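Long-range contacts in uncharacterized protein (Bacteroides uniformis, PDB 4IYK), which is of unknown function but, as a two-domain DUF3823 family protein of a gut Bacteroides, may bind carbohydrate: residues A[104-110]-A[125-131]; A[69-75]-A[87-93]; A[32-36]-A[148-153]; A[139-143]-A[178-182]. All blocks are in the same frame, centred on the assembly; numbering follows the deposited sequence.

Interaction 1. Residues A[104-110]-A[125-131]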
loop_
_atom_site.group_PDB
_atom_site.type_symbol
_atom_site.label_atom_id
_atom_site.label_comp_id
_atom_site.label_asym_id
_atom_site.label_seq_id
_atom_site.Cartn_x
_atom_site.Cartn_y
_atom_site.Cartn_z
ATOM N N ILE A 104 2.443 9.185 8.235
ATOM C CA ILE A 104 2.670 8.206 9.297
ATOM C C ILE A 104 1.857 6.988 8.904
ATOM O O ILE A 104 0.627 7.037 9.071
ATOM C CB ILE A 104 2.302 8.717 10.741
ATOM C CG1 ILE A 104 3.147 9.939 11.151
ATOM C CG2 ILE A 104 2.408 7.569 11.786
ATOM C CD1 ILE A 104 2.561 10.747 12.360
ATOM N N PRO A 105 2.491 5.909 8.345
ATOM C CA PRO A 105 1.708 4.703 8.015
ATOM C C PRO A 105 1.190 4.059 9.292
ATOM O O PRO A 105 1.804 4.253 10.350
ATOM C CB PRO A 105 2.722 3.794 7.308
ATOM C CG PRO A 105 4.045 4.209 7.823
ATOM C CD PRO A 105 3.943 5.692 8.146
ATOM N N TYR A 106 0.079 3.315 9.228
ATOM C CA TYR A 106 -0.398 2.647 10.444
ATOM C C TYR A 106 0.583 1.557 10.852
ATOM O O TYR A 106 0.878 1.383 12.027
ATOM C CB TYR A 106 -1.811 2.068 10.225
ATOM C CG TYR A 106 -2.841 3.118 9.870
ATOM C CD1 TYR A 106 -2.998 4.262 10.655
ATOM C CD2 TYR A 106 -3.670 2.965 8.762
ATOM C CE1 TYR A 106 -3.931 5.240 10.328
ATOM C CE2 TYR A 106 -4.611 3.938 8.425
ATOM C CZ TYR A 106 -4.736 5.076 9.214
ATOM O OH TYR A 106 -5.653 6.049 8.901
ATOM N N ILE A 107 1.123 0.849 9.856
ATOM C CA ILE A 107 2.070 -0.243 10.033
ATOM C C ILE A 107 3.215 -0.123 9.022
ATOM O O ILE A 107 2.969 0.148 7.845
ATOM C CB ILE A 107 1.329 -1.622 9.858
ATOM C CG1 ILE A 107 0.281 -1.852 10.982
ATOM C CG2 ILE A 107 2.329 -2.813 9.741
ATOM C CD1 ILE A 107 -0.583 -3.056 10.787
ATOM N N ARG A 108 4.450 -0.436 9.474
ATOM C CA ARG A 108 5.626 -0.556 8.609
ATOM C C ARG A 108 6.002 -2.032 8.526
ATOM O O ARG A 108 6.109 -2.675 9.566
ATOM C CB ARG A 108 6.808 0.259 9.173
ATOM C CG ARG A 108 6.648 1.752 9.094
ATOM C CD ARG A 108 7.847 2.493 9.697
ATOM N NE ARG A 108 7.575 3.929 9.660
ATOM C CZ ARG A 108 7.143 4.664 10.671
ATOM N NH1 ARG A 108 7.054 4.143 11.891
ATOM N NH2 ARG A 108 6.858 5.948 10.489
ATOM N N VAL A 109 6.185 -2.589 7.315
ATOM C CA VAL A 109 6.629 -3.984 7.203
ATOM C C VAL A 109 8.153 -3.967 7.264
ATOM O O VAL A 109 8.785 -3.279 6.462
ATOM C CB VAL A 109 6.101 -4.731 5.965
ATOM C CG1 VAL A 109 6.619 -6.159 5.944
ATOM C CG2 VAL A 109 4.579 -4.717 5.924
ATOM N N LYS A 110 8.733 -4.695 8.218
ATOM C CA LYS A 110 10.183 -4.692 8.396
ATOM C C LYS A 110 10.842 -5.992 7.960
ATOM O O LYS A 110 10.292 -7.083 8.149
ATOM C CB LYS A 110 10.566 -4.391 9.857
ATOM C CG LYS A 110 9.968 -3.093 10.427
ATOM C CD LYS A 110 10.306 -1.821 9.614
ATOM C CE LYS A 110 11.716 -1.297 9.796
ATOM N NZ LYS A 110 11.961 -0.095 8.954
ATOM N N PHE A 125 8.843 -11.746 7.818
ATOM C CA PHE A 125 8.833 -10.314 8.086
ATOM C C PHE A 125 8.486 -10.009 9.541
ATOM O O PHE A 125 8.003 -10.862 10.287
ATOM C CB PHE A 125 7.804 -9.585 7.147
ATOM C CG PHE A 125 6.373 -10.075 7.250
ATOM C CD1 PHE A 125 5.956 -11.217 6.568
ATOM C CD2 PHE A 125 5.443 -9.403 8.039
ATOM C CE1 PHE A 125 4.635 -11.676 6.678
ATOM C CE2 PHE A 125 4.116 -9.855 8.126
ATOM C CZ PHE A 125 3.722 -10.979 7.439
ATOM N N SER A 126 8.722 -8.759 9.911
ATOM C CA SER A 126 8.385 -8.151 11.182
ATOM C C SER A 126 7.503 -6.955 10.901
ATOM O O SER A 126 7.426 -6.499 9.758
ATOM C CB SER A 126 9.656 -7.737 11.932
ATOM O OG SER A 126 10.213 -8.865 12.582
ATOM N N LEU A 127 6.877 -6.413 11.944
ATOM C CA LEU A 127 5.987 -5.263 11.834
ATOM C C LEU A 127 6.300 -4.247 12.898
ATOM O O LEU A 127 6.709 -4.594 14.009
ATOM C CB LEU A 127 4.500 -5.664 11.929
ATOM C CG LEU A 127 3.976 -6.664 10.884
ATOM C CD1 LEU A 127 2.568 -7.097 11.221
ATOM C CD2 LEU A 127 4.005 -6.099 9.487
ATOM N N GLU A 128 6.074 -2.988 12.550
ATOM C CA GLU A 128 6.277 -1.852 13.421
ATOM C C GLU A 128 5.023 -0.985 13.352
ATOM O O GLU A 128 4.519 -0.716 12.270
ATOM C CB GLU A 128 7.537 -1.128 12.948
ATOM C CG GLU A 128 7.980 0.063 13.751
ATOM C CD GLU A 128 9.201 0.689 13.102
ATOM O OE1 GLU A 128 10.210 -0.030 12.914
ATOM O OE2 GLU A 128 9.119 1.877 12.711
ATOM N N ALA A 129 4.500 -0.584 14.504
ATOM C CA ALA A 129 3.317 0.271 14.554
ATOM C C ALA A 129 3.710 1.735 14.302
ATOM O O ALA A 129 4.741 2.180 14.817
ATOM C CB ALA A 129 2.633 0.132 15.905
ATOM N N GLY A 130 2.888 2.449 13.516
ATOM C CA GLY A 130 3.051 3.874 13.222
ATOM C C GLY A 130 2.895 4.717 14.473
ATOM O O GLY A 130 3.617 5.698 14.659
ATOM N N LYS A 131 1.950 4.319 15.342
ATOM C CA LYS A 131 1.680 4.883 16.674
ATOM C C LYS A 131 1.428 3.712 17.640
ATOM O O LYS A 131 1.043 2.638 17.171
ATOM C CB LYS A 131 0.508 5.890 16.670
ATOM C CG LYS A 131 0.832 7.201 15.959
ATOM C CD LYS A 131 -0.316 8.175 16.072
ATOM C CE LYS A 131 -0.151 9.304 15.093
ATOM N NZ LYS A 131 -1.303 10.238 15.127
HETATM O O HOH W 1 6.285 6.003 13.771
HETATM O O HOH W 2 11.840 1.810 11.175
#
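Arg108 lays its CD methylene against the carboxylate of Glu128, 3.3 Å from OE2, and brings its guanidinium obliquely to the same oxygen. The salt bridge from NH1 to OE2 is 3.2 Å long and bent, with an N-H...O angle of 142°; it uses the anti lone pair of OE2, and the two flat groups are turned 55° apart. Water 1 lies at the guanidinium edge, in its plane, and carries NH1 on to Gly130 O. The stronger partner of Arg108 is Asp23, which pairs with NE. Glu128 reaches between two cations because CG stands anti to its own N (chi1 -177°): Lys110 NZ is 4.3 Å from OE1, beyond a salt bridge, but water 2 joins the two. On the other face, Leu127 CD2 touches both Ile107 CG2 at 3.7 Å and Val109 CG2 at 3.9 Å, while Val109 CG1 rests on Phe125 CB. This oily side turns toward strands 135-144, 196-206 and 216-224. Backbone bonds pair Arg108 with Glu128 and Lys110 with Ser126, and Gly130 N closes on Tyr106 O at 2.7 Å. It is an antiparallel beta hairpin at one edge of a two-sheet sandwich, consistent with the E-set clan.

Interaction 2. Residues A[69-75]-A[87-93]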
loop_
_atom_site.group_PDB
_atom_site.type_symbol
_atom_site.label_atom_id
_atom_site.label_comp_id
_atom_site.label_asym_id
_atom_site.label_seq_id
_atom_site.Cartn_x
_atom_site.Cartn_y
_atom_site.Cartn_z
ATOM N N PHE A 69 -5.196 22.031 -13.407
ATOM C CA PHE A 69 -5.330 23.465 -13.628
ATOM C C PHE A 69 -4.502 24.236 -12.622
ATOM O O PHE A 69 -4.519 23.914 -11.428
ATOM C CB PHE A 69 -6.810 23.899 -13.564
ATOM C CG PHE A 69 -7.588 23.548 -14.810
ATOM C CD1 PHE A 69 -8.096 22.264 -14.997
ATOM C CD2 PHE A 69 -7.800 24.492 -15.806
ATOM C CE1 PHE A 69 -8.799 21.932 -16.160
ATOM C CE2 PHE A 69 -8.514 24.164 -16.964
ATOM C CZ PHE A 69 -9.008 22.884 -17.135
ATOM N N ALA A 70 -3.739 25.231 -13.121
ATOM C CA ALA A 70 -2.945 26.125 -12.286
ATOM C C ALA A 70 -3.922 26.906 -11.435
ATOM O O ALA A 70 -4.766 27.623 -11.984
ATOM C CB ALA A 70 -2.092 27.053 -13.143
ATOM N N ALA A 71 -3.900 26.641 -10.110
ATOM C CA ALA A 71 -4.800 27.219 -9.101
ATOM C C ALA A 71 -4.281 26.934 -7.690
ATOM O O ALA A 71 -3.232 26.303 -7.541
ATOM C CB ALA A 71 -6.202 26.621 -9.264
ATOM N N THR A 72 -5.018 27.388 -6.662
ATOM C CA THR A 72 -4.727 27.130 -5.247
ATOM C C THR A 72 -5.780 26.134 -4.747
ATOM O O THR A 72 -6.968 26.294 -5.037
ATOM C CB THR A 72 -4.686 28.436 -4.452
ATOM O OG1 THR A 72 -3.685 29.268 -5.034
ATOM C CG2 THR A 72 -4.366 28.214 -2.978
ATOM N N TYR A 73 -5.337 25.093 -4.026
ATOM C CA TYR A 73 -6.203 24.013 -3.558
ATOM C C TYR A 73 -6.105 23.726 -2.064
ATOM O O TYR A 73 -5.130 24.075 -1.408
ATOM C CB TYR A 73 -5.808 22.697 -4.287
ATOM C CG TYR A 73 -5.985 22.699 -5.788
ATOM C CD1 TYR A 73 -4.994 23.201 -6.627
ATOM C CD2 TYR A 73 -7.110 22.133 -6.376
ATOM C CE1 TYR A 73 -5.147 23.194 -8.014
ATOM C CE2 TYR A 73 -7.274 22.114 -7.762
ATOM C CZ TYR A 73 -6.287 22.643 -8.579
ATOM O OH TYR A 73 -6.448 22.637 -9.944
ATOM N N ASP A 74 -7.087 22.983 -1.570
ATOM C CA ASP A 74 -7.089 22.349 -0.264
ATOM C C ASP A 74 -6.938 20.868 -0.532
ATOM O O ASP A 74 -7.739 20.321 -1.294
ATOM C CB ASP A 74 -8.369 22.652 0.516
ATOM C CG ASP A 74 -8.506 24.106 0.910
ATOM O OD1 ASP A 74 -7.483 24.709 1.326
ATOM O OD2 ASP A 74 -9.627 24.645 0.791
ATOM N N VAL A 75 -5.904 20.226 0.026
ATOM C CA VAL A 75 -5.650 18.784 -0.192
ATOM C C VAL A 75 -6.106 18.033 1.053
ATOM O O VAL A 75 -5.896 18.508 2.166
ATOM C CB VAL A 75 -4.166 18.478 -0.562
ATOM C CG1 VAL A 75 -3.910 16.979 -0.713
ATOM C CG2 VAL A 75 -3.741 19.215 -1.822
ATOM N N VAL A 87 -3.672 19.423 3.774
ATOM C CA VAL A 87 -2.674 20.399 3.351
ATOM C C VAL A 87 -3.482 21.583 2.768
ATOM O O VAL A 87 -3.996 21.498 1.653
ATOM C CB VAL A 87 -1.573 19.865 2.398
ATOM C CG1 VAL A 87 -0.529 20.938 2.107
ATOM C CG2 VAL A 87 -0.900 18.616 2.963
ATOM N N LYS A 88 -3.651 22.652 3.556
ATOM C CA LYS A 88 -4.391 23.840 3.119
ATOM C C LYS A 88 -3.466 24.767 2.301
ATOM O O LYS A 88 -2.261 24.807 2.558
ATOM C CB LYS A 88 -4.992 24.599 4.328
ATOM C CG LYS A 88 -5.972 23.795 5.197
ATOM C CD LYS A 88 -7.379 23.640 4.592
ATOM C CE LYS A 88 -8.340 24.725 5.018
ATOM N NZ LYS A 88 -9.754 24.386 4.680
ATOM N N ASP A 89 -4.044 25.516 1.331
ATOM C CA ASP A 89 -3.386 26.504 0.454
ATOM C C ASP A 89 -2.234 25.883 -0.360
ATOM O O ASP A 89 -1.108 26.385 -0.388
ATOM C CB ASP A 89 -2.908 27.735 1.246
ATOM C CG ASP A 89 -3.969 28.367 2.143
ATOM O OD1 ASP A 89 -5.170 28.305 1.786
ATOM O OD2 ASP A 89 -3.599 28.907 3.201
ATOM N N PHE A 90 -2.559 24.804 -1.055
ATOM C CA PHE A 90 -1.659 24.060 -1.921
ATOM C C PHE A 90 -1.674 24.722 -3.303
ATOM O O PHE A 90 -2.682 24.646 -4.007
ATOM C CB PHE A 90 -2.142 22.597 -1.971
ATOM C CG PHE A 90 -1.246 21.620 -2.692
ATOM C CD1 PHE A 90 -0.257 20.919 -2.005
ATOM C CD2 PHE A 90 -1.447 21.330 -4.038
ATOM C CE1 PHE A 90 0.538 19.968 -2.663
ATOM C CE2 PHE A 90 -0.636 20.395 -4.698
ATOM C CZ PHE A 90 0.355 19.725 -4.008
ATOM N N VAL A 91 -0.580 25.404 -3.679
ATOM C CA VAL A 91 -0.505 26.129 -4.951
ATOM C C VAL A 91 0.035 25.228 -6.073
ATOM O O VAL A 91 1.126 24.652 -5.968
ATOM C CB VAL A 91 0.313 27.459 -4.834
ATOM C CG1 VAL A 91 0.490 28.146 -6.188
ATOM C CG2 VAL A 91 -0.333 28.420 -3.842
ATOM N N VAL A 92 -0.752 25.123 -7.153
ATOM C CA VAL A 92 -0.351 24.417 -8.363
ATOM C C VAL A 92 0.031 25.521 -9.351
ATOM O O VAL A 92 -0.832 26.275 -9.793
ATOM C CB VAL A 92 -1.417 23.427 -8.905
ATOM C CG1 VAL A 92 -1.078 22.961 -10.322
ATOM C CG2 VAL A 92 -1.579 22.229 -7.972
ATOM N N LYS A 93 1.327 25.656 -9.639
ATOM C CA LYS A 93 1.833 26.662 -10.575
ATOM C C LYS A 93 1.633 26.203 -12.025
ATOM O O LYS A 93 1.521 24.997 -12.292
ATOM C CB LYS A 93 3.327 26.951 -10.313
ATOM C CG LYS A 93 3.575 27.780 -9.060
ATOM C CD LYS A 93 4.861 28.594 -9.157
ATOM C CE LYS A 93 4.975 29.620 -8.052
ATOM N NZ LYS A 93 6.183 30.472 -8.210
#
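Strands 71-75 and 90-92 run antiparallel, 4.5 Å apart at closest approach and 140° between their directions, with Tyr73 and Phe90 bonded both ways through N and O; Val75 pairs likewise with Val87 of the preceding piece, 87-88. Between these pairs the register slips by one residue: Asp89, with positive phi and psi, and Phe90 both face Tyr73, which makes a G1 beta bulge. The corner at Asp89 lets the chain bend without losing the pairing. On the inner face Val75 CG2 sits over one face of the Phe90 ring, 3.9 Å from its centroid in a CH-pi contact, offset toward the rim. Phe90 CG is anti to the backbone N (chi1 -173°), which swings the ring beneath that methyl; Tyr99 meets the same ring edge-to-face. This is the hairpin of strands 67-77 and 85-92 in the N-terminal domain, assigned to the transthyretin clan, and strand 85-92 is an edge strand of its sheet within this chain. Farther along, Val92 CG2 touches Tyr73 CE1 at 3.7 Å. The tyrosine ring is pinned at its far end by the bond from OH to Phe69 O, 2.7 Å, which lies at the ring edge. On the outer side Lys88 folds its CD onto Asp74 OD1 at 3.4 Å, yet its NZ makes just a long salt bridge of 3.9 Å to Asp74 OD2. The firmer partner of Asp74 is His45, whose NE2 bonds OD1.

Interaction 3. Residues A[32-36]-A[148-153]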
loop_
_atom_site.group_PDB
_atom_site.type_symbol
_atom_site.label_atom_id
_atom_site.label_comp_id
_atom_site.label_asym_id
_atom_site.label_seq_id
_atom_site.Cartn_x
_atom_site.Cartn_y
_atom_site.Cartn_z
ATOM N N SER A 32 0.456 1.404 -1.728
ATOM C CA SER A 32 -0.957 1.112 -1.507
ATOM C C SER A 32 -1.517 0.435 -2.763
ATOM O O SER A 32 -0.749 -0.163 -3.515
ATOM C CB SER A 32 -1.711 2.405 -1.171
ATOM O OG SER A 32 -3.064 2.160 -0.828
ATOM N N ASP A 33 -2.840 0.477 -2.965
ATOM C CA ASP A 33 -3.480 -0.025 -4.177
ATOM C C ASP A 33 -3.989 1.196 -4.916
ATOM O O ASP A 33 -4.581 2.049 -4.263
ATOM C CB ASP A 33 -4.634 -1.006 -3.855
ATOM C CG ASP A 33 -4.205 -2.257 -3.136
ATOM O OD1 ASP A 33 -3.854 -3.241 -3.825
ATOM O OD2 ASP A 33 -4.316 -2.292 -1.889
HETATM N N MSE A 34 -3.757 1.324 -6.245
HETATM C CA MSE A 34 -4.233 2.511 -6.999
HETATM C C MSE A 34 -5.749 2.682 -6.870
HETATM O O MSE A 34 -6.247 3.793 -6.663
HETATM C CB MSE A 34 -3.841 2.454 -8.495
HETATM C CG MSE A 34 -3.901 3.827 -9.133
HETATM SE SE MSE A 34 -2.876 3.940 -10.767
HETATM C CE MSE A 34 -2.765 5.848 -10.888
ATOM N N GLU A 35 -6.471 1.563 -6.964
ATOM C CA GLU A 35 -7.915 1.531 -6.789
ATOM C C GLU A 35 -8.204 0.931 -5.410
ATOM O O GLU A 35 -7.586 -0.070 -5.067
ATOM C CB GLU A 35 -8.548 0.704 -7.908
ATOM C CG GLU A 35 -10.040 0.506 -7.760
ATOM C CD GLU A 35 -10.634 -0.438 -8.784
ATOM O OE1 GLU A 35 -10.289 -1.644 -8.776
ATOM O OE2 GLU A 35 -11.462 0.033 -9.592
ATOM N N ASN A 36 -9.108 1.548 -4.616
ATOM C CA ASN A 36 -9.505 1.078 -3.280
ATOM C C ASN A 36 -8.316 1.104 -2.300
ATOM O O ASN A 36 -8.147 0.210 -1.474
ATOM C CB ASN A 36 -10.164 -0.334 -3.352
ATOM C CG ASN A 36 -11.471 -0.308 -4.089
ATOM O OD1 ASN A 36 -12.315 0.539 -3.833
ATOM N ND2 ASN A 36 -11.626 -1.162 -5.091
ATOM N N TRP A 148 0.939 -5.030 -10.187
ATOM C CA TRP A 148 -0.131 -4.289 -9.512
ATOM C C TRP A 148 -0.799 -5.148 -8.415
ATOM O O TRP A 148 -1.803 -4.742 -7.825
ATOM C CB TRP A 148 -1.146 -3.748 -10.536
ATOM C CG TRP A 148 -0.469 -2.790 -11.475
ATOM C CD1 TRP A 148 0.226 -3.109 -12.611
ATOM C CD2 TRP A 148 -0.284 -1.379 -11.270
ATOM N NE1 TRP A 148 0.854 -1.987 -13.110
ATOM C CE2 TRP A 148 0.524 -0.902 -12.328
ATOM C CE3 TRP A 148 -0.767 -0.458 -10.323
ATOM C CZ2 TRP A 148 0.888 0.450 -12.445
ATOM C CZ3 TRP A 148 -0.416 0.885 -10.445
ATOM C CH2 TRP A 148 0.379 1.329 -11.511
ATOM N N VAL A 149 -0.149 -6.250 -8.048
ATOM C CA VAL A 149 -0.582 -7.141 -6.950
ATOM C C VAL A 149 -0.859 -6.339 -5.645
ATOM O O VAL A 149 -0.081 -5.453 -5.280
ATOM C CB VAL A 149 0.476 -8.268 -6.704
ATOM C CG1 VAL A 149 1.879 -7.707 -6.465
ATOM C CG2 VAL A 149 0.057 -9.196 -5.567
ATOM N N GLY A 150 -1.936 -6.696 -4.958
ATOM C CA GLY A 150 -2.316 -6.117 -3.673
ATOM C C GLY A 150 -3.656 -6.673 -3.241
ATOM O O GLY A 150 -4.200 -7.558 -3.908
ATOM N N ASN A 151 -4.217 -6.142 -2.146
ATOM C CA ASN A 151 -5.541 -6.513 -1.693
ATOM C C ASN A 151 -6.584 -6.259 -2.784
ATOM O O ASN A 151 -7.590 -6.968 -2.827
ATOM C CB ASN A 151 -5.940 -5.734 -0.417
ATOM C CG ASN A 151 -7.268 -6.180 0.149
ATOM O OD1 ASN A 151 -7.413 -7.335 0.561
ATOM N ND2 ASN A 151 -8.279 -5.284 0.157
ATOM N N ASN A 152 -6.340 -5.269 -3.675
ATOM C CA ASN A 152 -7.317 -4.962 -4.726
ATOM C C ASN A 152 -7.113 -5.797 -6.027
ATOM O O ASN A 152 -8.039 -5.878 -6.840
ATOM C CB ASN A 152 -7.287 -3.453 -5.060
ATOM C CG ASN A 152 -8.459 -3.037 -5.917
ATOM O OD1 ASN A 152 -9.602 -3.256 -5.540
ATOM N ND2 ASN A 152 -8.197 -2.592 -7.148
ATOM N N VAL A 153 -5.904 -6.366 -6.237
ATOM C CA VAL A 153 -5.513 -7.122 -7.453
ATOM C C VAL A 153 -4.826 -8.422 -6.982
ATOM O O VAL A 153 -3.641 -8.417 -6.655
ATOM C CB VAL A 153 -4.604 -6.240 -8.375
ATOM C CG1 VAL A 153 -4.222 -6.973 -9.655
ATOM C CG2 VAL A 153 -5.287 -4.906 -8.714
HETATM O O HOH W 3 -3.641 -2.948 -6.525
HETATM O O HOH W 4 -5.564 -1.270 -7.757
HETATM O O HOH W 5 -8.330 -2.702 -1.491
#
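Trp148 makes a Met-aromatic contact at the start of segment 148-153: its CZ3 lies 3.9 Å from the selenium of selenomethionine Met34, which approaches the six-membered ring obliquely, 58° off the normal. Here a loop of the N-terminal domain meets a loop of the C-terminal domain, so the contact belongs to the interface between them. The carbonyl of Trp148 takes a bond from water 3, which also donates to Asp33 OD1. Gly150 follows, its CA 3.3 Å from that same carboxylate oxygen, and its N and O pair with the O and N of Val153 to close the turn. Asn151 holds Asn36 O through water 5. Tyr217 ties the two loops from the side, its hydroxyl bonding both Asp33 OD2 and Asn151 N. Asn152 then carries most of the direct polar grip. Its N gives a weak bond of 3.2 Å to Asp33 OD1, and with CG anti to the backbone N (chi1 -168°) the amide projects between Glu35 and Asn36. From there ND2 donates to Glu35 OE1 at 2.8 Å, in the amide plane and onto the anti lone pair, while the carboxylate stands almost perpendicular to it. Asn152 OD1 accepts from Asn36 ND2 at 2.9 Å, the donor lying 46° above the carbonyl plane.

Interaction 4. Residues A[139-143]-A[178-182]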
loop_
_atom_site.group_PDB
_atom_site.type_symbol
_atom_site.label_atom_id
_atom_site.label_comp_id
_atom_site.label_asym_id
_atom_site.label_seq_id
_atom_site.Cartn_x
_atom_site.Cartn_y
_atom_site.Cartn_z
ATOM N N ILE A 139 -2.798 -10.217 8.211
ATOM C CA ILE A 139 -1.539 -10.333 7.456
ATOM C C ILE A 139 -1.835 -11.242 6.250
ATOM O O ILE A 139 -2.629 -12.198 6.351
ATOM C CB ILE A 139 -0.262 -10.758 8.249
ATOM C CG1 ILE A 139 -0.441 -12.116 8.970
ATOM C CG2 ILE A 139 0.201 -9.632 9.199
ATOM C CD1 ILE A 139 0.870 -12.837 9.392
ATOM N N GLN A 140 -1.248 -10.900 5.092
ATOM C CA GLN A 140 -1.496 -11.655 3.886
ATOM C C GLN A 140 -0.370 -11.518 2.894
ATOM O O GLN A 140 0.225 -10.437 2.744
ATOM C CB GLN A 140 -2.825 -11.207 3.235
ATOM C CG GLN A 140 -3.262 -12.092 2.060
ATOM C CD GLN A 140 -4.736 -11.979 1.781
ATOM O OE1 GLN A 140 -5.458 -11.210 2.395
ATOM N NE2 GLN A 140 -5.194 -12.680 0.793
ATOM N N LEU A 141 -0.092 -12.642 2.203
ATOM C CA LEU A 141 0.854 -12.712 1.110
ATOM C C LEU A 141 0.037 -12.700 -0.172
ATOM O O LEU A 141 -0.538 -13.722 -0.560
ATOM C CB LEU A 141 1.791 -13.949 1.211
ATOM C CG LEU A 141 2.852 -14.102 0.099
ATOM C CD1 LEU A 141 3.777 -12.863 0.013
ATOM C CD2 LEU A 141 3.691 -15.380 0.310
ATOM N N PHE A 142 -0.085 -11.510 -0.793
ATOM C CA PHE A 142 -0.853 -11.380 -2.029
ATOM C C PHE A 142 -0.044 -11.857 -3.206
ATOM O O PHE A 142 1.168 -11.664 -3.238
ATOM C CB PHE A 142 -1.334 -9.936 -2.250
ATOM C CG PHE A 142 -2.246 -9.447 -1.150
ATOM C CD1 PHE A 142 -3.595 -9.814 -1.124
ATOM C CD2 PHE A 142 -1.747 -8.668 -0.103
ATOM C CE1 PHE A 142 -4.443 -9.346 -0.109
ATOM C CE2 PHE A 142 -2.596 -8.206 0.917
ATOM C CZ PHE A 142 -3.933 -8.567 0.918
ATOM N N ALA A 143 -0.717 -12.460 -4.187
ATOM C CA ALA A 143 -0.091 -12.919 -5.426
ATOM C C ALA A 143 -0.888 -12.494 -6.668
ATOM O O ALA A 143 -2.127 -12.549 -6.664
ATOM C CB ALA A 143 0.050 -14.445 -5.401
ATOM N N TYR A 178 6.808 -13.054 11.644
ATOM C CA TYR A 178 5.629 -13.622 11.000
ATOM C C TYR A 178 6.049 -14.423 9.782
ATOM O O TYR A 178 7.008 -14.055 9.113
ATOM C CB TYR A 178 4.632 -12.519 10.617
ATOM C CG TYR A 178 4.009 -11.808 11.799
ATOM C CD1 TYR A 178 2.846 -12.291 12.393
ATOM C CD2 TYR A 178 4.553 -10.627 12.296
ATOM C CE1 TYR A 178 2.247 -11.625 13.461
ATOM C CE2 TYR A 178 3.969 -9.957 13.369
ATOM C CZ TYR A 178 2.812 -10.458 13.945
ATOM O OH TYR A 178 2.218 -9.813 14.999
ATOM N N THR A 179 5.353 -15.537 9.515
ATOM C CA THR A 179 5.584 -16.389 8.334
ATOM C C THR A 179 4.262 -16.653 7.631
ATOM O O THR A 179 3.281 -17.018 8.283
ATOM C CB THR A 179 6.279 -17.718 8.746
ATOM O OG1 THR A 179 7.521 -17.411 9.395
ATOM C CG2 THR A 179 6.553 -18.638 7.554
ATOM N N LEU A 180 4.233 -16.463 6.298
ATOM C CA LEU A 180 3.098 -16.779 5.420
ATOM C C LEU A 180 3.616 -17.673 4.298
ATOM O O LEU A 180 4.785 -17.586 3.935
ATOM C CB LEU A 180 2.362 -15.530 4.881
ATOM C CG LEU A 180 1.729 -14.626 5.965
ATOM C CD1 LEU A 180 1.423 -13.264 5.411
ATOM C CD2 LEU A 180 0.476 -15.275 6.615
ATOM N N SER A 181 2.768 -18.575 3.803
ATOM C CA SER A 181 3.147 -19.575 2.803
ATOM C C SER A 181 2.115 -19.766 1.728
ATOM O O SER A 181 0.905 -19.744 2.014
ATOM C CB SER A 181 3.334 -20.937 3.481
ATOM O OG SER A 181 4.565 -21.041 4.168
ATOM N N ILE A 182 2.602 -20.094 0.508
ATOM C CA ILE A 182 1.790 -20.516 -0.627
ATOM C C ILE A 182 2.403 -21.825 -1.158
ATOM O O ILE A 182 3.578 -21.843 -1.529
ATOM C CB ILE A 182 1.609 -19.461 -1.748
ATOM C CG1 ILE A 182 0.985 -18.139 -1.208
ATOM C CG2 ILE A 182 0.739 -20.045 -2.890
ATOM C CD1 ILE A 182 1.340 -16.908 -2.051
#
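Ile139 pushes its CD1 methyl into the angle between Tyr178 and Leu180, 3.6 Å from Tyr178 CD1 and 3.7 Å from Leu180 CD2. The methyl comes up to the tyrosine obliquely, the two side chains crossing at about a right angle. Ile139 has CG1 between its own N and carbonyl carbon (chi1 57°), a less common rotamer that sends CD1 across to the opposite strand. Leu180 answers with its other branch: Leu180 CD1 lies 3.5 Å from Gln140 C, against the backbone, while Leu180 CB meets Leu141 CB at 4.0 Å. Next along, Leu141 CD2 packs on Ile182 CD1 at 3.7 Å, and that methyl also brushes Ala143 CB. The side chains that meet across this gap are apolar. In the next shell Phe199 borders Leu141, Ala143 and Ile182, and Phe166 flanks both Ile139 and Tyr178. Backbone bonds hold each side in its own sheet: Gln140 pairs with Gly202 and Phe142 with Arg200, both on strand 196-206, and Tyr178 with Phe125 on strand 120-129. The two segments face each other, their axes 7.1 Å apart at closest approach and 35° from parallel. Such face-to-face packing of aliphatic side chains between two sheets is the core of a beta sandwich, in keeping with the E-set assignment of this domain.

Overall arrangement
Interaction 2 lies in the N-terminal domain, and interactions 1 and 4 in the C-terminal one; interaction 3 bridges the two. Its segments enclose interactions 2 and 1 in the chain and alternate with those of interaction 4. Centres of interactions 2 and 4 are about 40 Å apart, on opposite sides of the chain's centre, while the centre of interaction 3 is about 18 Å from that of interaction 1 and about 16 Å from that of interaction 4. Interaction 1 and strand 178-183 of interaction 4 lie in one sheet; segment 139-143 belongs to the facing sheet. The two touch where Phe125 meets Tyr178, Leu180 and Ile139. Phe142 packs on Val149 and Asn151, linking loop 148-153 to strand 135-144 of the sandwich.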